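Long-range contacts in cell death-related nuclease 4 (PDB 5DK5), which degrades RNA and DNA from the 3' end as a DEDDh-family exonuclease and takes part in DNA degradation during apoptosis: residues A130-K135 / R248-V253; F144-I149 / E216-C221; P52-R57 / I201-I206. All blocks are in the same frame, centred on the assembly; numbering follows the deposited sequence.

Interaction 1 (A130-K135 / R248-V253); sequences AQYQMK and RVLPLV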
loop_
_atom_site.group_PDB
_atom_site.type_symbol
_atom_site.label_atom_id
_atom_site.label_comp_id
_atom_site.label_asym_id
_atom_site.label_seq_id
_atom_site.Cartn_x
_atom_site.Cartn_y
_atom_site.Cartn_z
ATOM N N ALA B 130 -15.555 10.479 1.729
ATOM C CA ALA B 130 -16.027 10.702 3.087
ATOM C C ALA B 130 -16.788 9.477 3.577
ATOM O O ALA B 130 -16.469 8.925 4.624
ATOM C CB ALA B 130 -16.900 11.942 3.163
ATOM N N GLN B 131 -17.770 9.036 2.799
ATOM C CA GLN B 131 -18.621 7.916 3.199
ATOM C C GLN B 131 -17.808 6.664 3.550
ATOM O O GLN B 131 -18.074 6.004 4.556
ATOM C CB GLN B 131 -19.623 7.587 2.088
ATOM C CG GLN B 131 -21.004 7.236 2.603
ATOM C CD GLN B 131 -21.923 6.697 1.524
ATOM O OE1 GLN B 131 -22.772 5.848 1.791
ATOM N NE2 GLN B 131 -21.767 7.193 0.301
ATOM N N TYR B 132 -16.817 6.346 2.724
ATOM C CA TYR B 132 -16.010 5.146 2.930
ATOM C C TYR B 132 -15.113 5.283 4.155
ATOM O O TYR B 132 -14.976 4.343 4.941
ATOM C CB TYR B 132 -15.160 4.851 1.695
ATOM C CG TYR B 132 -14.436 3.527 1.769
ATOM C CD1 TYR B 132 -15.101 2.337 1.513
ATOM C CD2 TYR B 132 -13.090 3.467 2.098
ATOM C CE1 TYR B 132 -14.447 1.125 1.581
ATOM C CE2 TYR B 132 -12.424 2.257 2.166
ATOM C CZ TYR B 132 -13.109 1.091 1.906
ATOM O OH TYR B 132 -12.451 -0.116 1.976
ATOM N N GLN B 133 -14.503 6.453 4.314
ATOM C CA GLN B 133 -13.642 6.716 5.459
ATOM C C GLN B 133 -14.441 6.672 6.760
ATOM O O GLN B 133 -13.944 6.200 7.785
ATOM C CB GLN B 133 -12.946 8.071 5.308
ATOM C CG GLN B 133 -11.996 8.427 6.443
ATOM C CD GLN B 133 -10.837 7.459 6.562
ATOM O OE1 GLN B 133 -9.948 7.427 5.709
ATOM N NE2 GLN B 133 -10.840 6.659 7.622
ATOM N N MET B 134 -15.680 7.158 6.713
ATOM C CA MET B 134 -16.554 7.139 7.884
ATOM C C MET B 134 -16.832 5.703 8.315
ATOM O O MET B 134 -16.939 5.414 9.505
ATOM C CB MET B 134 -17.876 7.858 7.597
ATOM C CG MET B 134 -17.775 9.373 7.451
ATOM S SD MET B 134 -17.096 10.244 8.866
ATOM C CE MET B 134 -17.124 11.912 8.223
ATOM N N LYS B 135 -16.949 4.808 7.339
ATOM C CA LYS B 135 -17.173 3.394 7.621
ATOM C C LYS B 135 -15.946 2.787 8.285
ATOM O O LYS B 135 -16.065 2.059 9.269
ATOM C CB LYS B 135 -17.509 2.632 6.337
ATOM C CG LYS B 135 -17.763 1.138 6.533
ATOM C CD LYS B 135 -19.032 0.893 7.331
ATOM C CE LYS B 135 -19.345 -0.588 7.450
ATOM N NZ LYS B 135 -18.303 -1.315 8.219
ATOM N N ARG B 248 -23.276 0.734 -5.419
ATOM C CA ARG B 248 -24.053 -0.340 -4.811
ATOM C C ARG B 248 -23.508 -0.703 -3.433
ATOM O O ARG B 248 -24.270 -1.015 -2.519
ATOM C CB ARG B 248 -24.058 -1.573 -5.717
ATOM C CG ARG B 248 -24.466 -1.293 -7.162
ATOM C CD ARG B 248 -25.749 -0.474 -7.258
ATOM N NE ARG B 248 -26.234 -0.370 -8.635
ATOM C CZ ARG B 248 -27.092 -1.212 -9.210
ATOM N NH1 ARG B 248 -27.585 -2.246 -8.540
ATOM N NH2 ARG B 248 -27.462 -1.016 -10.469
ATOM N N VAL B 249 -22.188 -0.655 -3.287
ATOM C CA VAL B 249 -21.543 -1.008 -2.028
ATOM C C VAL B 249 -21.843 0.021 -0.943
ATOM O O VAL B 249 -22.267 -0.332 0.156
ATOM C CB VAL B 249 -20.016 -1.133 -2.198
ATOM C CG1 VAL B 249 -19.328 -1.338 -0.844
ATOM C CG2 VAL B 249 -19.688 -2.278 -3.139
ATOM N N LEU B 250 -21.615 1.293 -1.255
ATOM C CA LEU B 250 -21.832 2.358 -0.283
ATOM C C LEU B 250 -23.324 2.495 0.024
ATOM O O LEU B 250 -24.148 2.469 -0.891
ATOM C CB LEU B 250 -21.269 3.680 -0.799
ATOM C CG LEU B 250 -19.756 3.697 -1.032
ATOM C CD1 LEU B 250 -19.343 4.957 -1.769
ATOM C CD2 LEU B 250 -19.001 3.583 0.287
ATOM N N PRO B 251 -23.681 2.634 1.314
ATOM C CA PRO B 251 -25.102 2.685 1.694
ATOM C C PRO B 251 -25.855 3.907 1.168
ATOM O O PRO B 251 -27.001 3.763 0.742
ATOM C CB PRO B 251 -25.056 2.704 3.228
ATOM C CG PRO B 251 -23.691 3.170 3.575
ATOM C CD PRO B 251 -22.801 2.654 2.495
ATOM N N LEU B 252 -25.235 5.082 1.205
ATOM C CA LEU B 252 -25.905 6.307 0.772
ATOM C C LEU B 252 -25.630 6.611 -0.697
ATOM O O LEU B 252 -24.509 6.456 -1.182
ATOM C CB LEU B 252 -25.483 7.497 1.640
ATOM C CG LEU B 252 -25.737 7.359 3.144
ATOM C CD1 LEU B 252 -25.325 8.629 3.872
ATOM C CD2 LEU B 252 -27.194 7.025 3.439
ATOM N N VAL B 253 -26.678 7.054 -1.385
ATOM C CA VAL B 253 -26.641 7.331 -2.816
ATOM C C VAL B 253 -26.807 8.826 -3.082
ATOM O O VAL B 253 -27.492 9.525 -2.335
ATOM C CB VAL B 253 -27.749 6.534 -3.549
ATOM C CG1 VAL B 253 -28.296 7.288 -4.765
ATOM C CG2 VAL B 253 -27.233 5.161 -3.949
#

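Interaction 2 (F144-I149 / E216-C221); sequences FFRQYI and ELLTCC. With ZN (zinc ion), chain I.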
loop_
_atom_site.group_PDB
_atom_site.type_symbol
_atom_site.label_atom_id
_atom_site.label_comp_id
_atom_site.label_asym_id
_atom_site.label_seq_id
_atom_site.Cartn_x
_atom_site.Cartn_y
_atom_site.Cartn_z
ATOM N N PHE B 144 -24.114 17.502 7.629
ATOM C CA PHE B 144 -23.557 18.518 6.737
ATOM C C PHE B 144 -22.685 17.914 5.631
ATOM O O PHE B 144 -22.164 18.642 4.784
ATOM C CB PHE B 144 -22.754 19.563 7.528
ATOM C CG PHE B 144 -21.784 18.982 8.519
ATOM C CD1 PHE B 144 -20.614 18.374 8.098
ATOM C CD2 PHE B 144 -22.033 19.073 9.880
ATOM C CE1 PHE B 144 -19.718 17.852 9.014
ATOM C CE2 PHE B 144 -21.141 18.554 10.799
ATOM C CZ PHE B 144 -19.982 17.944 10.366
ATOM N N PHE B 145 -22.530 16.591 5.640
ATOM C CA PHE B 145 -21.877 15.879 4.542
ATOM C C PHE B 145 -22.900 15.176 3.645
ATOM O O PHE B 145 -22.540 14.620 2.605
ATOM C CB PHE B 145 -20.872 14.846 5.070
ATOM C CG PHE B 145 -19.525 15.416 5.459
ATOM C CD1 PHE B 145 -19.227 16.761 5.300
ATOM C CD2 PHE B 145 -18.545 14.582 5.971
ATOM C CE1 PHE B 145 -17.982 17.260 5.653
ATOM C CE2 PHE B 145 -17.300 15.074 6.325
ATOM C CZ PHE B 145 -17.018 16.412 6.166
ATOM N N ARG B 146 -24.168 15.192 4.047
ATOM C CA ARG B 146 -25.225 14.540 3.279
ATOM C C ARG B 146 -26.015 15.557 2.450
ATOM O O ARG B 146 -27.000 15.214 1.792
ATOM C CB ARG B 146 -26.152 13.760 4.212
ATOM C CG ARG B 146 -25.490 12.523 4.810
ATOM C CD ARG B 146 -26.461 11.671 5.608
ATOM N NE ARG B 146 -27.612 11.255 4.811
ATOM C CZ ARG B 146 -28.495 10.339 5.194
ATOM N NH1 ARG B 146 -28.363 9.728 6.364
ATOM N NH2 ARG B 146 -29.512 10.027 4.401
ATOM N N GLN B 147 -25.576 16.810 2.498
ATOM C CA GLN B 147 -26.022 17.826 1.554
ATOM C C GLN B 147 -24.827 18.708 1.224
ATOM O O GLN B 147 -24.048 19.061 2.108
ATOM C CB GLN B 147 -27.177 18.655 2.121
ATOM C CG GLN B 147 -26.840 19.455 3.378
ATOM C CD GLN B 147 -27.890 20.502 3.706
ATOM O OE1 GLN B 147 -27.561 21.620 4.106
ATOM N NE2 GLN B 147 -29.160 20.146 3.539
ATOM N N TYR B 148 -24.665 19.046 -0.049
ATOM C CA TYR B 148 -23.506 19.821 -0.467
ATOM C C TYR B 148 -23.685 20.401 -1.862
ATOM O O TYR B 148 -24.694 20.159 -2.524
ATOM C CB TYR B 148 -22.246 18.953 -0.425
ATOM C CG TYR B 148 -22.307 17.747 -1.330
ATOM C CD1 TYR B 148 -22.819 16.538 -0.875
ATOM C CD2 TYR B 148 -21.848 17.813 -2.637
ATOM C CE1 TYR B 148 -22.875 15.432 -1.699
ATOM C CE2 TYR B 148 -21.899 16.714 -3.469
ATOM C CZ TYR B 148 -22.413 15.525 -2.995
ATOM O OH TYR B 148 -22.469 14.425 -3.817
ATOM N N ILE B 149 -22.688 21.167 -2.291
ATOM C CA ILE B 149 -22.714 21.834 -3.583
ATOM C C ILE B 149 -21.687 21.228 -4.531
ATOM O O ILE B 149 -20.482 21.390 -4.342
ATOM C CB ILE B 149 -22.442 23.344 -3.434
ATOM C CG1 ILE B 149 -23.447 23.954 -2.448
ATOM C CG2 ILE B 149 -22.500 24.034 -4.800
ATOM C CD1 ILE B 149 -23.335 25.453 -2.263
ATOM N N GLU B 216 -26.912 18.522 -4.617
ATOM C CA GLU B 216 -26.798 17.083 -4.400
ATOM C C GLU B 216 -27.042 16.724 -2.939
ATOM O O GLU B 216 -26.579 17.416 -2.030
ATOM C CB GLU B 216 -25.423 16.576 -4.844
ATOM C CG GLU B 216 -25.238 16.556 -6.357
ATOM C CD GLU B 216 -24.006 15.784 -6.797
ATOM O OE1 GLU B 216 -23.263 15.287 -5.924
ATOM O OE2 GLU B 216 -23.780 15.674 -8.020
ATOM N N LEU B 217 -27.785 15.639 -2.734
ATOM C CA LEU B 217 -28.099 15.133 -1.404
ATOM C C LEU B 217 -27.745 13.653 -1.320
ATOM O O LEU B 217 -27.760 12.950 -2.329
ATOM C CB LEU B 217 -29.581 15.327 -1.081
ATOM C CG LEU B 217 -30.192 16.704 -1.345
ATOM C CD1 LEU B 217 -31.707 16.611 -1.307
ATOM C CD2 LEU B 217 -29.695 17.720 -0.334
ATOM N N LEU B 218 -27.429 13.189 -0.115
ATOM C CA LEU B 218 -27.169 11.774 0.121
ATOM C C LEU B 218 -28.348 11.132 0.843
ATOM O O LEU B 218 -28.668 11.493 1.977
ATOM C CB LEU B 218 -25.884 11.588 0.930
ATOM C CG LEU B 218 -24.581 12.043 0.265
ATOM C CD1 LEU B 218 -23.390 11.618 1.115
ATOM C CD2 LEU B 218 -24.446 11.496 -1.154
ATOM N N THR B 219 -28.991 10.182 0.167
ATOM C CA THR B 219 -30.161 9.491 0.701
ATOM C C THR B 219 -29.871 8.004 0.879
ATOM O O THR B 219 -28.892 7.485 0.344
ATOM C CB THR B 219 -31.383 9.662 -0.217
ATOM O OG1 THR B 219 -31.097 9.109 -1.508
ATOM C CG2 THR B 219 -31.743 11.134 -0.364
ATOM N N CYS B 220 -30.744 7.322 1.616
ATOM C CA CYS B 220 -30.505 5.938 2.015
ATOM C C CYS B 220 -30.961 4.907 0.986
ATOM O O CYS B 220 -30.593 3.736 1.077
ATOM C CB CYS B 220 -31.210 5.653 3.342
ATOM S SG CYS B 220 -33.006 5.891 3.290
ATOM N N CYS B 221 -31.766 5.333 0.018
ATOM C CA CYS B 221 -32.376 4.394 -0.919
ATOM C C CYS B 221 -32.625 5.006 -2.293
ATOM O O CYS B 221 -32.810 6.216 -2.428
ATOM C CB CYS B 221 -33.694 3.868 -0.343
ATOM S SG CYS B 221 -34.547 2.668 -1.389
HETATM ZN ZN ZN I . -32.928 7.839 4.622
#

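Interaction 3 (P52-R57 / I201-I206); sequences PNDKIR and ILQRMI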
loop_
_atom_site.group_PDB
_atom_site.type_symbol
_atom_site.label_atom_id
_atom_site.label_comp_id
_atom_site.label_asym_id
_atom_site.label_seq_id
_atom_site.Cartn_x
_atom_site.Cartn_y
_atom_site.Cartn_z
ATOM N N PRO B 52 -21.820 36.963 1.355
ATOM C CA PRO B 52 -22.291 38.352 1.263
ATOM C C PRO B 52 -21.202 39.349 0.874
ATOM O O PRO B 52 -21.453 40.240 0.063
ATOM C CB PRO B 52 -22.795 38.648 2.679
ATOM C CG PRO B 52 -23.100 37.330 3.261
ATOM C CD PRO B 52 -22.100 36.387 2.683
ATOM N N ASN B 53 -20.011 39.194 1.445
ATOM C CA ASN B 53 -18.918 40.131 1.207
ATOM C C ASN B 53 -18.042 39.735 0.023
ATOM O O ASN B 53 -17.113 40.459 -0.334
ATOM C CB ASN B 53 -18.057 40.257 2.463
ATOM C CG ASN B 53 -18.845 40.748 3.660
ATOM O OD1 ASN B 53 -19.220 39.966 4.533
ATOM N ND2 ASN B 53 -19.110 42.049 3.702
ATOM N N ASP B 54 -18.343 38.587 -0.580
ATOM C CA ASP B 54 -17.617 38.120 -1.757
ATOM C C ASP B 54 -16.112 38.092 -1.495
ATOM O O ASP B 54 -15.340 38.751 -2.193
ATOM C CB ASP B 54 -17.932 39.012 -2.961
ATOM C CG ASP B 54 -17.361 38.470 -4.258
ATOM O OD1 ASP B 54 -17.295 37.233 -4.409
ATOM O OD2 ASP B 54 -16.972 39.281 -5.126
ATOM N N LYS B 55 -15.702 37.334 -0.482
ATOM C CA LYS B 55 -14.303 37.306 -0.065
ATOM C C LYS B 55 -13.826 35.894 0.258
ATOM O O LYS B 55 -14.362 35.234 1.146
ATOM C CB LYS B 55 -14.101 38.212 1.154
ATOM C CG LYS B 55 -12.668 38.272 1.673
ATOM C CD LYS B 55 -11.704 38.784 0.615
ATOM C CE LYS B 55 -10.280 38.818 1.133
ATOM N NZ LYS B 55 -9.324 39.228 0.070
ATOM N N ILE B 56 -12.811 35.442 -0.473
ATOM C CA ILE B 56 -12.145 34.183 -0.165
ATOM C C ILE B 56 -11.254 34.381 1.054
ATOM O O ILE B 56 -10.262 35.107 0.997
ATOM C CB ILE B 56 -11.301 33.671 -1.350
ATOM C CG1 ILE B 56 -12.191 33.456 -2.578
ATOM C CG2 ILE B 56 -10.576 32.374 -0.975
ATOM C CD1 ILE B 56 -11.441 33.066 -3.835
ATOM N N ARG B 57 -11.618 33.734 2.157
ATOM C CA ARG B 57 -10.899 33.889 3.417
ATOM C C ARG B 57 -9.839 32.808 3.584
ATOM O O ARG B 57 -10.080 31.777 4.212
ATOM C CB ARG B 57 -11.880 33.850 4.590
ATOM C CG ARG B 57 -12.936 34.949 4.553
ATOM C CD ARG B 57 -12.318 36.329 4.699
ATOM N NE ARG B 57 -11.529 36.442 5.922
ATOM C CZ ARG B 57 -12.025 36.739 7.119
ATOM N NH1 ARG B 57 -13.323 36.965 7.279
ATOM N NH2 ARG B 57 -11.216 36.811 8.166
ATOM N N ILE B 201 -12.772 29.712 -8.675
ATOM C CA ILE B 201 -13.779 29.362 -9.668
ATOM C C ILE B 201 -15.163 29.722 -9.141
ATOM O O ILE B 201 -15.955 30.357 -9.836
ATOM C CB ILE B 201 -13.730 27.861 -10.022
ATOM C CG1 ILE B 201 -12.446 27.540 -10.789
ATOM C CG2 ILE B 201 -14.936 27.454 -10.872
ATOM C CD1 ILE B 201 -12.094 26.066 -10.801
ATOM N N LEU B 202 -15.440 29.309 -7.907
ATOM C CA LEU B 202 -16.715 29.594 -7.258
ATOM C C LEU B 202 -17.001 31.091 -7.256
ATOM O O LEU B 202 -18.111 31.520 -7.563
ATOM C CB LEU B 202 -16.712 29.056 -5.824
ATOM C CG LEU B 202 -17.896 29.434 -4.931
ATOM C CD1 LEU B 202 -19.195 28.875 -5.481
ATOM C CD2 LEU B 202 -17.660 28.946 -3.514
ATOM N N GLN B 203 -15.987 31.879 -6.913
ATOM C CA GLN B 203 -16.116 33.329 -6.861
ATOM C C GLN B 203 -16.420 33.902 -8.240
ATOM O O GLN B 203 -17.378 34.654 -8.415
ATOM C CB GLN B 203 -14.833 33.955 -6.307
ATOM C CG GLN B 203 -14.900 35.461 -6.110
ATOM C CD GLN B 203 -13.638 36.020 -5.487
ATOM O OE1 GLN B 203 -12.527 35.709 -5.918
ATOM N NE2 GLN B 203 -13.800 36.846 -4.458
ATOM N N ARG B 204 -15.594 33.538 -9.217
ATOM C CA ARG B 204 -15.759 34.020 -10.584
ATOM C C ARG B 204 -17.120 33.634 -11.146
ATOM O O ARG B 204 -17.721 34.391 -11.908
ATOM C CB ARG B 204 -14.646 33.469 -11.482
ATOM C CG ARG B 204 -14.803 33.789 -12.967
ATOM C CD ARG B 204 -14.798 35.285 -13.241
ATOM N NE ARG B 204 -13.486 35.882 -13.005
ATOM C CZ ARG B 204 -12.505 35.930 -13.903
ATOM N NH1 ARG B 204 -12.669 35.417 -15.117
ATOM N NH2 ARG B 204 -11.350 36.495 -13.584
ATOM N N MET B 205 -17.602 32.455 -10.770
ATOM C CA MET B 205 -18.868 31.959 -11.287
ATOM C C MET B 205 -20.041 32.849 -10.881
ATOM O O MET B 205 -20.861 33.206 -11.726
ATOM C CB MET B 205 -19.112 30.523 -10.821
ATOM C CG MET B 205 -18.406 29.487 -11.681
ATOM S SD MET B 205 -18.613 27.793 -11.100
ATOM C CE MET B 205 -20.384 27.577 -11.267
ATOM N N ILE B 206 -20.125 33.215 -9.603
ATOM C CA ILE B 206 -21.246 34.032 -9.144
ATOM C C ILE B 206 -21.099 35.451 -9.678
ATOM O O ILE B 206 -22.089 36.152 -9.892
ATOM C CB ILE B 206 -21.373 34.057 -7.592
ATOM C CG1 ILE B 206 -20.343 34.991 -6.934
ATOM C CG2 ILE B 206 -21.265 32.645 -7.028
ATOM C CD1 ILE B 206 -20.636 35.274 -5.480
HETATM O O HOH W 1 -11.374 37.057 -2.488
#

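Interaction 1 (A130-K135 / R248-V253)
Gln131 reaches out from helix 124-136 and lays its terminal amide along the backbone of Leu252, just beyond the end of helix 239-249. Both ends of the amide are used on this one residue. Gln131 OE1 accepts the peptide N-H of Leu252, with OE1 and N 2.6 Å apart and an N-H...O angle of 156°; the donor is tilted modestly from the carbonyl plane of the side chain. Gln131 NE2 gives a longer bond to Leu252 O, 3.2 Å, with that oxygen somewhat out of the amide plane, and also donates to Trp127 O one turn back in the helix. The side chain gets this far because it is extended beyond CG (chi2 -171°), although its first torsion lies between two staggered positions (chi1 -140°), a less relaxed setting. Gln131 OE1 also meets the ring of Pro251, whose CD lies 3.3 Å away; a proline nitrogen has no hydrogen to offer, and the bond goes to the next residue. Leu250, the first residue to leave helical geometry, sends CD2 to the edge of the Tyr132 ring, 4.3 Å from Tyr132 CD1, while Tyr132 OH bonds to Phe301 O in the C-terminal helix. Glutamine suits its place because one neutral group can both accept and donate: it satisfies the peptide N-H and C=O of a buried loop residue and ties the loop to the helix without burying a charge.

Interaction 2 (F144-I149 / E216-C221)
Strands 147-150 and 216-219 pair antiparallel in the mixed sheet, and the second leads straight into the zinc site. Tyr148 and Glu216 form a hydrogen-bonded pair: Tyr148 N donates to Glu216 O at 3.2 Å, while the return bond from Glu216 N is weak. With chi1 at 60°, the Tyr148 ring sits between its own backbone N and carbonyl carbon and lies against Glu216, whose CB is over one face, 4.1 Å from the ring centroid, in a CH-pi contact. Tyrosine suits the place by offering both a flat face and a polar end: Tyr148 OH is modelled only 2.4 Å from Glu216 OE1, too short for the exact length to be trusted, and Glu216 OE2 is bonded to Asn150. Gln147 and Leu217 make the next, non-hydrogen-bonded pair, with Leu217 CD2 against Gln147 CB. Strand 147-150 is the last of five in the RNase H-like order; strands 216-219 and 253-256 extend the sheet beyond it, and Val254 packs on Tyr148, Glu216 and Leu218. Leu218 N bonds to Arg146 O at 2.8 Å. In return Arg146, able as an arginine to put two N-H groups on one carbonyl, bends at chi3 (57°) and grips Leu218 O side-on with NE and NH2, each 3.0 Å away. Two residues on, Cys220 SG binds the zinc ion at 2.4 Å, together with Cys270, Cys273 and Cys280.

Interaction 3 (P52-R57 / I201-I206)
Gln203 and Asp54 cross at about a right angle, the amide plane of one standing 73° from the carboxylate plane of the other. The glutamine rises straight from helix 191-207, fully extended through CG (chi1 -176°), and this length carries NE2 to the chain at Asp54. There Gln203 NE2 makes a weak, bent bond to Asp54 O, 3.3 Å long. A water also holds the amide: it accepts from Gln203 NE2 at 3.1 Å and from the backbone Ile56 N at 3.0 Å, bridging helix and strand. Gln203 OE1 lies 3.5 Å from Ile56 CD1, the two side chains crossing obliquely. Asp54 turns OD1 over the aliphatic part of the glutamine, 3.4 Å from Gln203 CG, and the same oxygen is hydrogen-bonded to Tyr49 OH. A long amide suits this partly exposed seam, since its length spans the distance and its donor and acceptor ends are separate. Asp54, with positive phi (53°), and Lys55 both face Asp50 across the strands, which makes this a G1 beta bulge in the connection between antiparallel strands 41-50 and 55-65, here leaning on a helix that packs against the exonuclease sheet.

Interactions 1 and 2 are buried and touch: Val253 N lies 2.8 Å from Thr219 O, a probable hydrogen bond, Leu252 CD1 packs on Arg146 NE, and Met134 CE on the ring of Phe145. Interaction 1 fixes helix 124-136 to the loop after helix 239-249; interaction 2 pairs strands 147-150 and 216-219; Leu252 and Cys220 bring both to the zinc site. Interaction 3 is a surface contact at the edge strand 55-65, far across the sheet, its centre about 31 Å from that of interaction 1. Glutamine amides act in both 1 and 3, yet differently: the buried one is paired directly with a peptide group, the outer one relies on a weak bond and a water. Interaction 2 instead combines strand pairing with charged side chains.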